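Local coordinates for protein maltose operon transcriptional repressor (PDB 3HCW) that probably represses transcription of the maltose operon as a LacI-type regulator, its C-terminal part having the two-lobed fold of periplasmic sugar-binding proteins, at residues Ser35-Gln40 / Leu250-Gly255; Ala195-Asp200 / Ala225-Ser230; Gln240-Ile245 / Lys280-Thr285. One frame throughout, in Å; residues are numbered along the deposited sequence. Where two conformers were deposited one is given.

Contact 1: Ser35-Gln40 / Leu250-Gly255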
ATOM      1  N   SER A  35      -6.598  -0.582 -15.643  1.00 31.94           N
ATOM      2  CA  SER A  35      -6.538   0.767 -16.206  0.50 35.74           C
ATOM      3  C   SER A  35      -5.534   0.906 -17.344  1.00 37.23           C
ATOM      4  O   SER A  35      -5.857   1.489 -18.368  1.00 38.35           O
ATOM      5  CB  SER A  35      -6.266   1.808 -15.119  0.50 37.42           C
ATOM      6  OG  SER A  35      -5.085   1.493 -14.412  0.50 35.68           O
ATOM      7  N   GLU A  36      -4.330   0.361 -17.173  1.00 41.33           N
ATOM      8  CA  GLU A  36      -3.313   0.469 -18.218  1.00 45.36           C
ATOM      9  C   GLU A  36      -3.738  -0.241 -19.511  1.00 47.58           C
ATOM     10  O   GLU A  36      -3.485   0.265 -20.595  1.00 56.98           O
ATOM     11  CB  GLU A  36      -1.928   0.019 -17.726  1.00 42.43           C
ATOM     12  CG  GLU A  36      -1.685  -1.485 -17.656  1.00 46.93           C
ATOM     13  CD  GLU A  36      -0.595  -1.862 -16.662  1.00 55.38           C
ATOM     14  OE1 GLU A  36      -0.729  -2.915 -15.998  1.00 56.90           O
ATOM     15  OE2 GLU A  36       0.389  -1.102 -16.538  1.00 62.76           O
ATOM     16  N   THR A  37      -4.419  -1.379 -19.382  1.00 52.56           N
ATOM     17  CA  THR A  37      -4.953  -2.123 -20.525  1.00 45.36           C
ATOM     18  C   THR A  37      -6.053  -1.321 -21.223  1.00 50.57           C
ATOM     19  O   THR A  37      -5.991  -1.102 -22.433  1.00 55.03           O
ATOM     20  CB  THR A  37      -5.461  -3.509 -20.076  1.00 43.44           C
ATOM     21  OG1 THR A  37      -4.335  -4.305 -19.690  1.00 42.64           O
ATOM     22  CG2 THR A  37      -6.259  -4.238 -21.192  1.00 31.23           C
ATOM     23  N   CYS A  38      -7.037  -0.874 -20.445  1.00 44.34           N
ATOM     24  CA  CYS A  38      -8.090   0.017 -20.921  1.00 45.71           C
ATOM     25  C   CYS A  38      -7.543   1.280 -21.601  1.00 47.99           C
ATOM     26  O   CYS A  38      -8.027   1.661 -22.666  1.00 43.04           O
ATOM     27  CB  CYS A  38      -9.019   0.404 -19.765  1.00 41.42           C
ATOM     28  SG  CYS A  38     -10.102  -0.936 -19.226  1.00 47.72           S
ATOM     29  N   ASN A  39      -6.526   1.899 -20.997  1.00 37.70           N
ATOM     30  CA  ASN A  39      -5.943   3.143 -21.514  1.00 47.20           C
ATOM     31  C   ASN A  39      -5.111   2.947 -22.788  1.00 52.65           C
ATOM     32  O   ASN A  39      -4.841   3.910 -23.512  1.00 55.36           O
ATOM     33  CB  ASN A  39      -5.090   3.866 -20.453  1.00 44.49           C
ATOM     34  CG  ASN A  39      -5.905   4.380 -19.255  1.00 50.80           C
ATOM     35  OD1 ASN A  39      -5.323   4.773 -18.247  1.00 55.47           O
ATOM     36  ND2 ASN A  39      -7.234   4.367 -19.354  1.00 59.12           N
ATOM     37  N   GLN A  40      -4.715   1.707 -23.064  1.00 45.45           N
ATOM     38  CA  GLN A  40      -3.977   1.399 -24.289  1.00 49.70           C
ATOM     39  C   GLN A  40      -4.917   1.178 -25.475  1.00 53.99           C
ATOM     40  O   GLN A  40      -4.462   0.986 -26.604  1.00 57.51           O
ATOM     41  CB  GLN A  40      -3.078   0.175 -24.092  1.00 53.45           C
ATOM     42  CG  GLN A  40      -1.764   0.459 -23.384  1.00 62.48           C
ATOM     43  CD  GLN A  40      -1.260  -0.733 -22.575  1.00 74.59           C
ATOM     44  OE1 GLN A  40      -1.654  -1.877 -22.814  1.00 75.69           O
ATOM     45  NE2 GLN A  40      -0.393  -0.463 -21.602  1.00 69.99           N
ATOM     46  N   LEU A 250      -4.321 -10.455 -13.224  1.00 24.67           N
ATOM     47  CA  LEU A 250      -5.787 -10.546 -13.102  1.00 29.47           C
ATOM     48  C   LEU A 250      -6.491  -9.324 -13.703  1.00 26.83           C
ATOM     49  O   LEU A 250      -7.465  -9.461 -14.440  1.00 32.48           O
ATOM     50  CB  LEU A 250      -6.204 -10.687 -11.629  1.00 27.13           C
ATOM     51  CG  LEU A 250      -5.974 -12.007 -10.899  1.00 29.07           C
ATOM     52  CD1 LEU A 250      -5.836 -11.753  -9.410  1.00 30.28           C
ATOM     53  CD2 LEU A 250      -7.100 -13.005 -11.172  1.00 36.32           C
ATOM     54  N   GLY A 251      -5.965  -8.134 -13.393  1.00 32.84           N
ATOM     55  CA  GLY A 251      -6.510  -6.877 -13.888  1.00 31.05           C
ATOM     56  C   GLY A 251      -6.377  -6.711 -15.394  1.00 37.12           C
ATOM     57  O   GLY A 251      -7.334  -6.312 -16.070  1.00 36.87           O
ATOM     58  N   GLN A 252      -5.194  -7.021 -15.920  1.00 36.41           N
ATOM     59  CA  GLN A 252      -4.951  -6.953 -17.361  1.00 38.85           C
ATOM     60  C   GLN A 252      -5.897  -7.883 -18.114  1.00 31.15           C
ATOM     61  O   GLN A 252      -6.455  -7.491 -19.130  1.00 33.14           O
ATOM     62  CB  GLN A 252      -3.494  -7.281 -17.701  1.00 31.47           C
ATOM     63  CG  GLN A 252      -2.514  -6.185 -17.314  1.00 44.81           C
ATOM     64  CD  GLN A 252      -1.056  -6.606 -17.468  1.00 47.70           C
ATOM     65  OE1 GLN A 252      -0.754  -7.756 -17.787  1.00 48.78           O
ATOM     66  NE2 GLN A 252      -0.145  -5.664 -17.243  1.00 47.48           N
ATOM     67  N   GLN A 253      -6.078  -9.098 -17.597  1.00 30.47           N
ATOM     68  CA  GLN A 253      -6.983 -10.088 -18.204  1.00 33.41           C
ATOM     69  C   GLN A 253      -8.456  -9.650 -18.162  1.00 33.22           C
ATOM     70  O   GLN A 253      -9.198  -9.872 -19.113  1.00 32.23           O
ATOM     71  CB  GLN A 253      -6.825 -11.443 -17.518  1.00 33.49           C
ATOM     72  CG  GLN A 253      -5.475 -12.127 -17.748  1.00 50.31           C
ATOM     73  CD  GLN A 253      -5.316 -12.665 -19.157  1.00 60.63           C
ATOM     74  OE1 GLN A 253      -6.194 -13.363 -19.674  1.00 51.79           O
ATOM     75  NE2 GLN A 253      -4.192 -12.347 -19.785  1.00 65.00           N
ATOM     76  N   ALA A 254      -8.866  -9.015 -17.064  1.00 32.75           N
ATOM     77  CA  ALA A 254     -10.228  -8.497 -16.941  1.00 42.33           C
ATOM     78  C   ALA A 254     -10.458  -7.341 -17.903  1.00 41.05           C
ATOM     79  O   ALA A 254     -11.534  -7.231 -18.502  1.00 39.21           O
ATOM     80  CB  ALA A 254     -10.509  -8.060 -15.516  1.00 36.83           C
ATOM     81  N   GLY A 255      -9.433  -6.493 -18.038  1.00 36.28           N
ATOM     82  CA  GLY A 255      -9.430  -5.368 -18.978  1.00 39.98           C
ATOM     83  C   GLY A 255      -9.539  -5.815 -20.424  1.00 33.83           C
ATOM     84  O   GLY A 255     -10.341  -5.278 -21.190  1.00 38.36           O
TER
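E36 adopts a first torsion of 79°, which places CG between its backbone N and carbonyl carbon; from there the chain extends and brings the carboxylate to the end of Q252. The glutamine meets it from the other helix with CG beside its own backbone N and an extended chain beyond, and the two side chains approach at a slant. NE2 of Q252 donates to OE1 of E36 over 3.1 Å, with a nearly straight N-H...O angle of 165°. The acceptor lies in the plane of the amide, whereas the donor comes from well above the carboxylate plane. The other carboxylate oxygen, OE2, makes a salt bridge with R248, one helical turn before Q252, so a single helix holds both oxygens and would limit rotation of the group. The two helices lie side by side in a lobe of the periplasmic binding protein-like alpha/beta fold, helix 25-39 from early in the chain and helix 247-263 from near its end. The local axes approach to 8.1 Å and diverge by 34°, a broadly parallel course. The close approach centres on T37 and G255, whose CA atoms lie 5.7 Å apart. T37 sends its methyl, CG2, against the bare backbone of the glycine, 3.7 Å from G255 C. Its hydroxyl branch turns the other way, OG1 resting 3.5 Å from CG of Q252, whose aliphatic portion crosses the threonine at about a right angle; OG1 also makes a weak hydrogen bond to G33 O within its own helix. C38 borders this buried patch more loosely, with SG 4.5 Å from G255 CA. Farther along helix 247-263, S256 and L259 continue the surface that receives T37.

Contact 2: Ala195-Asp200 / Ala225-Ser230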
ATOM      1  N   ALA A 195       1.722 -23.558  12.875  1.00 33.80           N
ATOM      2  CA  ALA A 195       1.729 -22.608  11.773  1.00 32.32           C
ATOM      3  C   ALA A 195       0.430 -21.813  11.766  1.00 33.47           C
ATOM      4  O   ALA A 195      -0.662 -22.370  11.990  1.00 29.29           O
ATOM      5  CB  ALA A 195       1.928 -23.321  10.431  1.00 22.88           C
ATOM      6  N   ILE A 196       0.560 -20.513  11.526  1.00 29.60           N
ATOM      7  CA  ILE A 196      -0.592 -19.634  11.371  1.00 34.55           C
ATOM      8  C   ILE A 196      -0.679 -19.174   9.926  1.00 34.34           C
ATOM      9  O   ILE A 196       0.276 -18.587   9.391  1.00 36.89           O
ATOM     10  CB  ILE A 196      -0.519 -18.403  12.308  1.00 36.06           C
ATOM     11  CG1 ILE A 196      -0.585 -18.837  13.771  1.00 28.63           C
ATOM     12  CG2 ILE A 196      -1.641 -17.403  11.972  1.00 30.80           C
ATOM     13  CD1 ILE A 196      -0.097 -17.781  14.756  1.00 35.77           C
ATOM     14  N   ILE A 197      -1.817 -19.455   9.295  1.00 25.51           N
ATOM     15  CA  ILE A 197      -2.078 -18.971   7.946  1.00 27.81           C
ATOM     16  C   ILE A 197      -3.218 -17.952   7.948  1.00 36.35           C
ATOM     17  O   ILE A 197      -4.283 -18.205   8.520  1.00 30.56           O
ATOM     18  CB  ILE A 197      -2.346 -20.134   6.949  1.00 34.06           C
ATOM     19  CG1 ILE A 197      -1.060 -20.935   6.715  1.00 29.39           C
ATOM     20  CG2 ILE A 197      -2.860 -19.599   5.602  1.00 25.41           C
ATOM     21  CD1 ILE A 197      -1.269 -22.357   6.157  1.00 32.74           C
ATOM     22  N   SER A 198      -2.972 -16.790   7.336  1.00 37.15           N
ATOM     23  CA  SER A 198      -3.996 -15.757   7.192  1.00 41.56           C
ATOM     24  C   SER A 198      -4.498 -15.692   5.768  1.00 39.21           C
ATOM     25  O   SER A 198      -3.733 -15.872   4.817  1.00 42.36           O
ATOM     26  CB  SER A 198      -3.461 -14.372   7.578  1.00 33.33           C
ATOM     27  OG  SER A 198      -2.912 -14.369   8.883  1.00 48.73           O
ATOM     28  N   LEU A 199      -5.786 -15.394   5.659  1.00 30.88           N
ATOM     29  CA  LEU A 199      -6.502 -15.147   4.412  1.00 33.20           C
ATOM     30  C   LEU A 199      -5.819 -14.199   3.406  1.00 30.21           C
ATOM     31  O   LEU A 199      -5.854 -14.443   2.204  1.00 33.29           O
ATOM     32  CB  LEU A 199      -7.890 -14.585   4.760  1.00 21.32           C
ATOM     33  CG  LEU A 199      -8.822 -14.309   3.577  1.00 29.94           C
ATOM     34  CD1 LEU A 199      -9.217 -15.623   2.932  1.00 24.43           C
ATOM     35  CD2 LEU A 199     -10.051 -13.529   4.013  1.00 39.05           C
ATOM     36  N   ASP A 200      -5.214 -13.127   3.910  1.00 25.72           N
ATOM     37  CA  ASP A 200      -4.753 -12.016   3.092  1.00 31.04           C
ATOM     38  C   ASP A 200      -3.687 -11.255   3.865  1.00 25.43           C
ATOM     39  O   ASP A 200      -3.733 -11.198   5.086  1.00 30.21           O
ATOM     40  CB  ASP A 200      -5.940 -11.082   2.776  1.00 38.19           C
ATOM     41  CG  ASP A 200      -5.510  -9.791   2.101  1.00 52.40           C
ATOM     42  OD1 ASP A 200      -5.013  -9.867   0.960  1.00 37.70           O
ATOM     43  OD2 ASP A 200      -5.656  -8.706   2.714  1.00 44.80           O
ATOM     44  N   ALA A 225       2.434 -17.695   7.333  1.00 19.71           N
ATOM     45  CA  ALA A 225       2.297 -17.546   5.899  1.00 21.31           C
ATOM     46  C   ALA A 225       0.939 -16.917   5.570  1.00 22.60           C
ATOM     47  O   ALA A 225       0.028 -16.925   6.401  1.00 26.05           O
ATOM     48  CB  ALA A 225       2.445 -18.903   5.210  1.00 28.30           C
ATOM     49  N   THR A 226       0.810 -16.381   4.358  1.00 23.99           N
ATOM     50  CA  THR A 226      -0.415 -15.717   3.928  1.00 32.31           C
ATOM     51  C   THR A 226      -0.597 -15.715   2.408  1.00 36.49           C
ATOM     52  O   THR A 226       0.131 -16.403   1.698  1.00 34.26           O
ATOM     53  CB  THR A 226      -0.493 -14.270   4.483  1.00 30.27           C
ATOM     54  OG1 THR A 226      -1.762 -13.688   4.148  1.00 28.43           O
ATOM     55  CG2 THR A 226       0.647 -13.414   3.959  1.00 28.93           C
ATOM     56  N   PHE A 227      -1.576 -14.944   1.924  1.00 31.50           N
ATOM     57  CA  PHE A 227      -1.852 -14.804   0.497  1.00 35.25           C
ATOM     58  C   PHE A 227      -1.662 -13.369   0.034  1.00 33.50           C
ATOM     59  O   PHE A 227      -1.735 -12.445   0.843  1.00 37.78           O
ATOM     60  CB  PHE A 227      -3.281 -15.244   0.166  1.00 27.23           C
ATOM     61  CG  PHE A 227      -3.569 -16.675   0.495  1.00 27.08           C
ATOM     62  CD1 PHE A 227      -3.540 -17.653  -0.500  1.00 24.46           C
ATOM     63  CD2 PHE A 227      -3.894 -17.046   1.800  1.00 25.66           C
ATOM     64  CE1 PHE A 227      -3.827 -18.974  -0.180  1.00 24.11           C
ATOM     65  CE2 PHE A 227      -4.189 -18.348   2.119  1.00 20.86           C
ATOM     66  CZ  PHE A 227      -4.155 -19.308   1.140  1.00 24.79           C
ATOM     67  N   ASN A 228      -1.565 -13.207  -1.247  1.00 40.38           N
ATOM     68  CA  ASN A 228      -1.007 -12.039  -1.797  0.50 41.62           C
ATOM     69  C   ASN A 228       0.215 -11.302  -1.678  1.00 36.68           C
ATOM     70  O   ASN A 228       0.261 -10.234  -1.166  1.00 37.53           O
ATOM     71  CB  ASN A 228      -1.986 -11.243  -2.616  0.50 44.08           C
ATOM     72  CG  ASN A 228      -2.677 -10.250  -1.818  0.50 43.42           C
ATOM     73  OD1 ASN A 228      -2.609  -9.050  -2.080  0.50 48.41           O
ATOM     74  ND2 ASN A 228      -3.364 -10.726  -0.817  0.50 46.83           N
ATOM     75  N   ASP A 229       1.226 -11.915  -2.220  1.00 42.04           N
ATOM     76  CA  ASP A 229       2.584 -11.391  -2.117  1.00 41.75           C
ATOM     77  C   ASP A 229       2.688 -10.000  -2.713  1.00 41.41           C
ATOM     78  O   ASP A 229       2.205  -9.751  -3.810  1.00 41.44           O
ATOM     79  CB  ASP A 229       3.573 -12.306  -2.839  1.00 34.24           C
ATOM     80  CG  ASP A 229       5.019 -11.931  -2.566  1.00 51.44           C
ATOM     81  OD1 ASP A 229       5.329 -11.576  -1.411  1.00 63.75           O
ATOM     82  OD2 ASP A 229       5.849 -11.985  -3.500  1.00 50.90           O
ATOM     83  N   SER A 230       3.295  -9.100  -1.952  1.00 35.97           N
ATOM     84  CA  SER A 230       3.699  -7.798  -2.438  1.00 34.76           C
ATOM     85  C   SER A 230       4.982  -7.440  -1.704  1.00 31.16           C
ATOM     86  O   SER A 230       5.549  -8.264  -0.978  1.00 34.50           O
ATOM     87  CB  SER A 230       2.619  -6.756  -2.133  1.00 39.94           C
ATOM     88  OG  SER A 230       2.538  -6.513  -0.735  1.00 28.70           O
TER
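The ring of F227 has the carbonyl oxygen of S198 at its edge, in the ring plane, with CD2 of F227 3.2 Å from S198 O. Meeting the edge in this way sets the positive rim of the ring against a negative oxygen, probably a mildly favourable placement. L199 O and CG2 of I197 approach the same ring obliquely, the methyl lying 3.9 Å from F227 CE2. A second pair of flat groups, the D200 carboxylate and the N228 amide, lies nearly coplanar. N228 ND2 points at D200 OD1, but N228 was deposited in two conformers and the bond is unusually short, so its details are doubtful. S198 O also accepts a hydrogen bond from T226: OG1, placed anti to the backbone N (chi1 -175°), donates to it over 3.0 Å from above the carbonyl plane. The serine's own hydroxyl is engaged elsewhere, with H204. Behind these side chains lies a parallel bridge of I197 with A225, in which A225 uses both its backbone groups on the residues flanking I197. A225 N bonds to I196 O at 3.1 Å, and S198 N bonds to A225 O, also at 3.1 Å. The two strands belong to a beta-alpha-beta crossover whose connecting helix, 201-213, begins just after D200. At that N-cap position OD2 of D200 caps M202 N, while OD1 is hydrogen-bonded to O3 of a bound glycerol, probably from the crystallisation liquor; the site is consistent with an effector pocket at the strand ends, as in relatives of this fold. Strand 133-139 pairs with the far side of strand 194-198 and strand 241-244 flanks strand 222-227. Helix 115-129 covers I197, A225 and F227 through L122, and helix 201-213 packs on S198 through I207 and on T226 through H204.

Contact 3: Gln240-Ile245 / Lys280-Thr285; sequences QTCIDI and KIRKST
T241 OG1 is gripped by two groups: the backbone N of R282 donates to it at 2.8 Å, and T285 OG1 lies 2.6 Å away in a hydroxyl-hydroxyl bond. The site closes an antiparallel join in the sheet of this lobe of the periplasmic binding protein-like fold, where the end of strand 272-280 runs against strand 241-244 and then turns over its start. T241 carries OG1 beside its own backbone N (chi1 -68°), facing the loop, and T285 OG1 has H125 as a further partner. C242 and K280 form a hydrogen-bonded pair, with K280 N to C242 O at 2.8 Å and C242 N to K280 O at 3.1 Å. Within the loop, S284 OG accepts a nearly straight bond from T241 N (169°) and also bonds to T224 O on the next strand. At the other end D244 OD2 meets K280 NZ in a salt bridge through its anti lone pair; K246 and E278 extend this cluster of charges. R282, also paired with D229, reaches across strand 241-244 with a chain extended from CG to NE, its NH1 2.7 Å from Q240 O, approaching almost along the C=O axis and in the guanidinium plane.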
ATOM      1  N   GLN A 240       7.694 -12.781   4.907  1.00 29.97           N
ATOM      2  CA  GLN A 240       6.640 -13.790   4.920  1.00 33.36           C
ATOM      3  C   GLN A 240       6.571 -14.660   3.679  1.00 25.11           C
ATOM      4  O   GLN A 240       6.639 -14.171   2.535  1.00 23.46           O
ATOM      5  CB  GLN A 240       5.281 -13.143   5.188  1.00 24.49           C
ATOM      6  CG  GLN A 240       5.196 -12.473   6.568  1.00 22.79           C
ATOM      7  CD  GLN A 240       5.121 -13.482   7.680  1.00 30.26           C
ATOM      8  OE1 GLN A 240       4.381 -14.455   7.585  1.00 31.34           O
ATOM      9  NE2 GLN A 240       5.883 -13.261   8.746  1.00 32.63           N
ATOM     10  N   THR A 241       6.438 -15.958   3.935  1.00 33.15           N
ATOM     11  CA  THR A 241       6.092 -16.932   2.924  1.00 29.27           C
ATOM     12  C   THR A 241       4.659 -16.649   2.495  1.00 34.44           C
ATOM     13  O   THR A 241       3.764 -16.446   3.336  1.00 26.12           O
ATOM     14  CB  THR A 241       6.258 -18.338   3.472  1.00 22.48           C
ATOM     15  OG1 THR A 241       7.654 -18.587   3.697  1.00 34.72           O
ATOM     16  CG2 THR A 241       5.715 -19.378   2.528  1.00 25.99           C
ATOM     17  N   CYS A 242       4.464 -16.601   1.180  1.00 27.86           N
ATOM     18  CA  CYS A 242       3.153 -16.288   0.640  0.60 41.13           C
ATOM     19  C   CYS A 242       2.942 -16.741  -0.783  1.00 36.58           C
ATOM     20  O   CYS A 242       3.881 -17.078  -1.516  1.00 33.22           O
ATOM     21  CB  CYS A 242       2.807 -14.795   0.779  0.60 48.56           C
ATOM     22  SG  CYS A 242       4.161 -13.690   0.509  0.60 65.22           S
ATOM     23  N   ILE A 243       1.664 -16.805  -1.129  1.00 30.36           N
ATOM     24  CA  ILE A 243       1.225 -17.149  -2.454  1.00 35.59           C
ATOM     25  C   ILE A 243       1.056 -15.857  -3.243  1.00 37.60           C
ATOM     26  O   ILE A 243       0.252 -14.991  -2.874  1.00 28.22           O
ATOM     27  CB  ILE A 243      -0.127 -17.902  -2.414  1.00 41.21           C
ATOM     28  CG1 ILE A 243      -0.019 -19.200  -1.598  1.00 28.25           C
ATOM     29  CG2 ILE A 243      -0.614 -18.180  -3.824  1.00 43.88           C
ATOM     30  CD1 ILE A 243       0.859 -20.302  -2.248  1.00 28.90           C
ATOM     31  N   ASP A 244       1.825 -15.732  -4.324  1.00 33.78           N
ATOM     32  CA  ASP A 244       1.677 -14.628  -5.267  1.00 32.66           C
ATOM     33  C   ASP A 244       0.463 -14.893  -6.184  1.00 26.43           C
ATOM     34  O   ASP A 244       0.454 -15.848  -6.937  1.00 25.26           O
ATOM     35  CB  ASP A 244       2.973 -14.501  -6.075  1.00 29.06           C
ATOM     36  CG  ASP A 244       2.958 -13.339  -7.048  1.00 43.89           C
ATOM     37  OD1 ASP A 244       1.994 -12.536  -7.046  1.00 37.98           O
ATOM     38  OD2 ASP A 244       3.937 -13.224  -7.817  1.00 47.70           O
ATOM     39  N   ILE A 245      -0.555 -14.043  -6.128  1.00 28.82           N
ATOM     40  CA  ILE A 245      -1.794 -14.326  -6.866  1.00 27.98           C
ATOM     41  C   ILE A 245      -1.943 -13.471  -8.129  1.00 39.69           C
ATOM     42  O   ILE A 245      -3.032 -13.381  -8.710  1.00 28.32           O
ATOM     43  CB  ILE A 245      -3.048 -14.256  -5.957  1.00 26.47           C
ATOM     44  CG1 ILE A 245      -3.304 -12.829  -5.464  1.00 36.50           C
ATOM     45  CG2 ILE A 245      -2.912 -15.219  -4.790  1.00 30.55           C
ATOM     46  CD1 ILE A 245      -4.613 -12.663  -4.722  1.00 33.92           C
ATOM     47  N   LYS A 280       6.002 -18.229  -2.876  1.00 36.33           N
ATOM     48  CA  LYS A 280       7.282 -17.570  -2.613  1.00 33.28           C
ATOM     49  C   LYS A 280       7.679 -17.898  -1.172  1.00 36.15           C
ATOM     50  O   LYS A 280       7.061 -17.393  -0.228  1.00 32.57           O
ATOM     51  CB  LYS A 280       7.166 -16.041  -2.760  1.00 32.31           C
ATOM     52  CG  LYS A 280       6.658 -15.512  -4.104  1.00 41.41           C
ATOM     53  CD  LYS A 280       7.810 -15.215  -5.063  1.00 53.05           C
ATOM     54  CE  LYS A 280       7.397 -14.254  -6.175  1.00 56.97           C
ATOM     55  NZ  LYS A 280       6.315 -14.808  -7.041  1.00 59.73           N
ATOM     56  N   ILE A 281       8.699 -18.743  -1.008  1.00 36.96           N
ATOM     57  CA  ILE A 281       9.169 -19.171   0.314  1.00 28.41           C
ATOM     58  C   ILE A 281      10.104 -18.138   0.918  1.00 38.53           C
ATOM     59  O   ILE A 281      11.069 -17.709   0.280  1.00 33.84           O
ATOM     60  CB  ILE A 281       9.873 -20.538   0.250  1.00 36.64           C
ATOM     61  CG1 ILE A 281       8.933 -21.572  -0.388  1.00 25.63           C
ATOM     62  CG2 ILE A 281      10.335 -20.984   1.651  1.00 31.69           C
ATOM     63  CD1 ILE A 281       9.612 -22.889  -0.802  1.00 25.38           C
ATOM     64  N   ARG A 282       9.801 -17.714   2.142  1.00 36.66           N
ATOM     65  CA  ARG A 282      10.636 -16.738   2.843  1.00 33.53           C
ATOM     66  C   ARG A 282      10.954 -17.240   4.258  1.00 33.22           C
ATOM     67  O   ARG A 282      10.687 -18.397   4.578  1.00 34.44           O
ATOM     68  CB  ARG A 282       9.964 -15.353   2.852  1.00 35.39           C
ATOM     69  CG  ARG A 282       9.752 -14.741   1.459  1.00 20.08           C
ATOM     70  CD  ARG A 282       9.715 -13.211   1.484  1.00 20.26           C
ATOM     71  NE  ARG A 282       9.510 -12.670   0.132  1.00 31.28           N
ATOM     72  CZ  ARG A 282       8.312 -12.512  -0.438  1.00 42.83           C
ATOM     73  NH1 ARG A 282       7.200 -12.827   0.228  1.00 27.89           N
ATOM     74  NH2 ARG A 282       8.222 -12.043  -1.674  1.00 32.33           N
ATOM     75  N   LYS A 283      11.503 -16.367   5.101  1.00 35.50           N
ATOM     76  CA  LYS A 283      11.986 -16.742   6.439  1.00 34.72           C
ATOM     77  C   LYS A 283      10.896 -17.318   7.375  1.00 38.52           C
ATOM     78  O   LYS A 283      11.176 -18.213   8.178  1.00 34.31           O
ATOM     79  CB  LYS A 283      12.723 -15.541   7.073  1.00 37.03           C
ATOM     80  CG  LYS A 283      12.953 -15.586   8.599  1.00 52.07           C
ATOM     81  CD  LYS A 283      14.017 -16.611   9.032  1.00 61.89           C
ATOM     82  CE  LYS A 283      15.426 -16.049   8.949  1.00 68.18           C
ATOM     83  NZ  LYS A 283      16.447 -17.080   9.288  1.00 75.13           N
ATOM     84  N   SER A 284       9.653 -16.860   7.225  1.00 34.66           N
ATOM     85  CA  SER A 284       8.595 -17.206   8.176  1.00 33.83           C
ATOM     86  C   SER A 284       8.146 -18.669   8.148  1.00 32.82           C
ATOM     87  O   SER A 284       7.441 -19.105   9.044  1.00 33.88           O
ATOM     88  CB  SER A 284       7.398 -16.283   8.006  1.00 31.14           C
ATOM     89  OG  SER A 284       6.720 -16.558   6.799  1.00 30.03           O
ATOM     90  N   THR A 285       8.539 -19.419   7.123  1.00 33.25           N
ATOM     91  CA  THR A 285       8.379 -20.877   7.146  1.00 36.31           C
ATOM     92  C   THR A 285       9.709 -21.628   7.042  1.00 39.75           C
ATOM     93  O   THR A 285       9.728 -22.807   6.715  1.00 44.97           O
ATOM     94  CB  THR A 285       7.441 -21.396   6.032  1.00 36.86           C
ATOM     95  OG1 THR A 285       7.933 -20.981   4.749  1.00 39.28           O
ATOM     96  CG2 THR A 285       6.005 -20.908   6.237  1.00 29.89           C
TER

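Contacts 2 and 3 are neighbours in one sheet, their centres 8 Å apart, with strands 222-227 and 241-244 side by side. D229 OD1 of contact 2 makes a salt bridge with R282 NH1 of contact 3 at 2.8 Å, tying the loop after strand 222-227 to the loop after strand 272-280. Contact 1 lies in the other lobe, about 26 Å from contact 2 and 27 Å from contact 3, centre to centre. Even so, strand 241-244 leads directly into helix 247-263, and L250 CD1 touches I245 O at 3.3 Å. The glycerol lies beside D200 in contact 2, a position consistent with an effector pocket as in relatives.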